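Local coordinates for protein tryptophan halogenase (Shewanella frigidimarina, PDB 2PYX) that probably acts as a flavin-dependent monooxygenase of the tryptophan halogenase family, binding FAD in a Rossmann-type fold, at residues S363-A366 against L367-W370; G19-T22 against A23-A27. One frame throughout, in Å; residues are numbered along the deposited sequence.

Contact 1: residues S363-A366 against L367-W370; sequences SALA and LIEW
With chi1 at -74°, CG1 of Ile-368 sits beside its own backbone N and reaches back along the helix, so that CD1 arrives 4.0 Å from CD2 of Leu-365, the two side chains crossing at a slant. The same kind of first torsion in Glu-369 (chi1 -66°) brings CG to 3.3 Å from Leu-365 O. That oxygen also accepts the backbone N-H of Glu-369 in a nearly straight bond, 2.9 Å from N to O. All of this belongs to the first turns of helix 363-377, where the i to i+4 bonds from Leu-367 N to Ser-363 O (2.9 Å), from Ile-368 N to Ala-364 O and from Trp-370 N to Ala-366 O complete the regular pattern. Leu-365 and Ile-368 both face helix 16-31 and touch Thr-17, a predicted FAD-binding residue. The buried carboxylate of Glu-369 spends its two oxygens on different hydroxyls, OE1 on Thr-69 and OE2 on Ser-65. Were Glu-369 replaced by an alanine, both hydroxyls would probably lose this acceptor and a gap would be likely to open beside helix 65-73. On another side of the turn, CG of Leu-367 packs 3.4 Å from Ser-363 O, while the Trp-370 ring meets His-400 edge-to-face.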
loop_
_atom_site.group_PDB
_atom_site.type_symbol
_atom_site.label_atom_id
_atom_site.label_comp_id
_atom_site.label_asym_id
_atom_site.label_seq_id
_atom_site.Cartn_x
_atom_site.Cartn_y
_atom_site.Cartn_z
ATOM N N SER A 363 1.608 -2.100 -1.331
ATOM C CA SER A 363 0.541 -2.985 -0.898
ATOM C C SER A 363 0.541 -3.238 0.587
ATOM O O SER A 363 -0.470 -3.666 1.137
ATOM C CB SER A 363 0.574 -4.316 -1.665
ATOM O OG SER A 363 1.753 -5.039 -1.411
ATOM N N ALA A 364 1.631 -2.940 1.275
ATOM C CA ALA A 364 1.782 -3.450 2.656
ATOM C C ALA A 364 0.766 -2.859 3.638
ATOM O O ALA A 364 0.050 -3.613 4.326
ATOM C CB ALA A 364 3.186 -3.268 3.160
ATOM N N LEU A 365 0.726 -1.526 3.756
ATOM C CA LEU A 365 -0.272 -0.934 4.686
ATOM C C LEU A 365 -1.711 -1.150 4.186
ATOM O O LEU A 365 -2.634 -1.334 4.980
ATOM C CB LEU A 365 0.010 0.540 4.935
ATOM C CG LEU A 365 1.158 0.785 5.914
ATOM C CD1 LEU A 365 1.579 2.258 5.877
ATOM C CD2 LEU A 365 0.756 0.379 7.320
ATOM N N ALA A 366 -1.913 -1.132 2.872
ATOM C CA ALA A 366 -3.258 -1.404 2.305
ATOM C C ALA A 366 -3.788 -2.760 2.746
ATOM O O ALA A 366 -4.979 -2.901 3.051
ATOM C CB ALA A 366 -3.178 -1.361 0.795
ATOM N N LEU A 367 -2.933 -3.780 2.742
ATOM C CA LEU A 367 -3.353 -5.133 3.176
ATOM C C LEU A 367 -3.628 -5.170 4.686
ATOM O O LEU A 367 -4.557 -5.849 5.123
ATOM C CB LEU A 367 -2.314 -6.172 2.810
ATOM C CG LEU A 367 -2.261 -6.559 1.333
ATOM C CD1 LEU A 367 -0.948 -7.291 1.001
ATOM C CD2 LEU A 367 -3.505 -7.411 1.037
ATOM N N ILE A 368 -2.811 -4.484 5.482
ATOM C CA ILE A 368 -3.080 -4.374 6.900
ATOM C C ILE A 368 -4.486 -3.765 7.129
ATOM O O ILE A 368 -5.323 -4.289 7.901
ATOM C CB ILE A 368 -1.971 -3.571 7.612
ATOM C CG1 ILE A 368 -0.713 -4.424 7.734
ATOM C CG2 ILE A 368 -2.431 -3.107 8.972
ATOM C CD1 ILE A 368 0.547 -3.594 8.048
ATOM N N GLU A 369 -4.756 -2.640 6.468
ATOM C CA GLU A 369 -6.052 -1.969 6.612
ATOM C C GLU A 369 -7.178 -2.897 6.158
ATOM O O GLU A 369 -8.208 -2.942 6.794
ATOM C CB GLU A 369 -6.075 -0.720 5.746
ATOM C CG GLU A 369 -5.142 0.418 6.103
ATOM C CD GLU A 369 -5.362 1.524 5.080
ATOM O OE1 GLU A 369 -6.283 2.315 5.275
ATOM O OE2 GLU A 369 -4.657 1.555 4.046
ATOM N N TRP A 370 -7.005 -3.578 5.027
ATOM C CA TRP A 370 -8.054 -4.451 4.520
ATOM C C TRP A 370 -8.319 -5.555 5.538
ATOM O O TRP A 370 -9.456 -5.836 5.879
ATOM C CB TRP A 370 -7.703 -5.072 3.135
ATOM C CG TRP A 370 -8.703 -6.102 2.814
ATOM C CD1 TRP A 370 -9.992 -5.885 2.354
ATOM C CD2 TRP A 370 -8.597 -7.516 3.033
ATOM N NE1 TRP A 370 -10.662 -7.072 2.264
ATOM C CE2 TRP A 370 -9.840 -8.096 2.663
ATOM C CE3 TRP A 370 -7.580 -8.361 3.467
ATOM C CZ2 TRP A 370 -10.087 -9.460 2.789
ATOM C CZ3 TRP A 370 -7.828 -9.717 3.550
ATOM C CH2 TRP A 370 -9.079 -10.254 3.222
#

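Contact 2: residues G19-T22 against A23-A27; sequences GWIT and AGLLA
Helix 16-31 follows strand 9-13 in the strand-turn-helix unit of a Rossmann-type nucleotide-binding fold, and Gly-19 fits the last glycine of its probable GxGxxG motif. From Gly-19 onward the helix is regular: Ala-23 N bonds to Gly-19 O at 2.9 Å, and Gly-24 N, Leu-25 N and Leu-26 N repeat the step to the oxygens of Trp-20, Ile-21 and Thr-22. Two pairs of side chains one turn apart run alongside each other. In the first, CG2 of Ile-21, anti to the backbone N, leans along the helix and meets CD1 of Leu-25 at 3.7 Å. In the second, CG2 of Thr-22 takes the equivalent place and lies 3.8 Å from CD1 of Leu-26. With chi1 at -58°, the hydroxyl of Thr-22 is turned instead beside its own N, back toward the preceding turn, where OG1 hydrogen-bonds to Ala-18 O. The methyl is thereby left to the apolar pairing while the buried hydroxyl has a backbone partner. Trp-20 makes a lighter contact, its CE3 lying 4.2 Å from CB of Ala-23, which approaches the ring obliquely. Around the helix, the indole packs on helix 174-187 and strand 44-49 and meets His-193 edge-to-face. Leu-26 and Ala-27 rest on Ile-45 of strand 44-49, whereas Ile-21, Thr-22, Leu-25 and Leu-26 touch helix 363-377, through Ile-368, Ala-372 and Ala-376.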
loop_
_atom_site.group_PDB
_atom_site.type_symbol
_atom_site.label_atom_id
_atom_site.label_comp_id
_atom_site.label_asym_id
_atom_site.label_seq_id
_atom_site.Cartn_x
_atom_site.Cartn_y
_atom_site.Cartn_z
ATOM N N GLY A 19 -0.068 -4.358 14.200
ATOM C CA GLY A 19 -0.747 -4.607 15.443
ATOM C C GLY A 19 -1.598 -3.465 15.910
ATOM O O GLY A 19 -2.761 -3.666 16.311
ATOM N N TRP A 20 -1.046 -2.248 15.823
ATOM C CA TRP A 20 -1.794 -1.095 16.329
ATOM C C TRP A 20 -2.924 -0.633 15.420
ATOM O O TRP A 20 -3.965 -0.193 15.897
ATOM C CB TRP A 20 -0.883 0.057 16.703
ATOM C CG TRP A 20 -0.035 -0.286 17.882
ATOM C CD1 TRP A 20 1.310 -0.582 17.881
ATOM C CD2 TRP A 20 -0.478 -0.431 19.219
ATOM N NE1 TRP A 20 1.728 -0.876 19.158
ATOM C CE2 TRP A 20 0.651 -0.792 19.994
ATOM C CE3 TRP A 20 -1.716 -0.299 19.856
ATOM C CZ2 TRP A 20 0.564 -1.025 21.365
ATOM C CZ3 TRP A 20 -1.783 -0.497 21.208
ATOM C CH2 TRP A 20 -0.639 -0.870 21.949
ATOM N N ILE A 21 -2.764 -0.775 14.108
ATOM C CA ILE A 21 -3.920 -0.467 13.256
ATOM C C ILE A 21 -5.051 -1.452 13.552
ATOM O O ILE A 21 -6.228 -1.077 13.608
ATOM C CB ILE A 21 -3.547 -0.464 11.767
ATOM C CG1 ILE A 21 -2.749 0.810 11.446
ATOM C CG2 ILE A 21 -4.799 -0.564 10.863
ATOM C CD1 ILE A 21 -2.081 0.786 10.072
ATOM N N THR A 22 -4.688 -2.723 13.737
ATOM C CA THR A 22 -5.688 -3.732 14.065
ATOM C C THR A 22 -6.393 -3.373 15.374
ATOM O O THR A 22 -7.602 -3.421 15.482
ATOM C CB THR A 22 -5.072 -5.148 14.136
ATOM O OG1 THR A 22 -4.457 -5.453 12.871
ATOM C CG2 THR A 22 -6.123 -6.191 14.459
ATOM N N ALA A 23 -5.614 -3.091 16.417
ATOM C CA ALA A 23 -6.196 -2.756 17.713
ATOM C C ALA A 23 -7.159 -1.585 17.608
ATOM O O ALA A 23 -8.267 -1.615 18.135
ATOM C CB ALA A 23 -5.089 -2.433 18.698
ATOM N N GLY A 24 -6.738 -0.543 16.897
ATOM C CA GLY A 24 -7.545 0.663 16.782
ATOM C C GLY A 24 -8.830 0.463 16.024
ATOM O O GLY A 24 -9.908 0.931 16.418
ATOM N N LEU A 25 -8.725 -0.242 14.893
ATOM C CA LEU A 25 -9.918 -0.494 14.081
ATOM C C LEU A 25 -10.932 -1.389 14.832
ATOM O O LEU A 25 -12.121 -1.152 14.789
ATOM C CB LEU A 25 -9.562 -1.059 12.714
ATOM C CG LEU A 25 -8.924 -0.049 11.763
ATOM C CD1 LEU A 25 -8.464 -0.812 10.520
ATOM C CD2 LEU A 25 -9.875 1.078 11.398
ATOM N N LEU A 26 -10.440 -2.419 15.512
ATOM C CA LEU A 26 -11.329 -3.269 16.297
ATOM C C LEU A 26 -12.015 -2.481 17.428
ATOM O O LEU A 26 -13.222 -2.580 17.592
ATOM C CB LEU A 26 -10.562 -4.441 16.931
ATOM C CG LEU A 26 -10.172 -5.542 15.946
ATOM C CD1 LEU A 26 -9.262 -6.543 16.658
ATOM C CD2 LEU A 26 -11.372 -6.252 15.358
ATOM N N ALA A 27 -11.225 -1.729 18.204
ATOM C CA ALA A 27 -11.776 -1.004 19.348
ATOM C C ALA A 27 -12.759 0.048 18.876
ATOM O O ALA A 27 -13.832 0.210 19.448
ATOM C CB ALA A 27 -10.649 -0.349 20.157
#

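Overall arrangement
Both contacts are single helical stretches in the protein interior, and their helices pack on one another. Contact 1 lies nearer the middle of the chain, its centre about 6 Å from the chain centre against about 17 Å for contact 2; the two centres are about 13 Å apart. Ile-21 lies at the seam between them: its CG2 is 4.0 Å from CG2 of Ile-368, and its CD1 is 4.0 Å from CD2 of Leu-365. Contact 2, wholly buried, is mostly apolar, packed against strand 44-49 and neighbouring helices, with a threonine hydroxyl bonded within its own helix. Contact 1 instead carries a carboxylate held by another helix and has partly exposed residues as well.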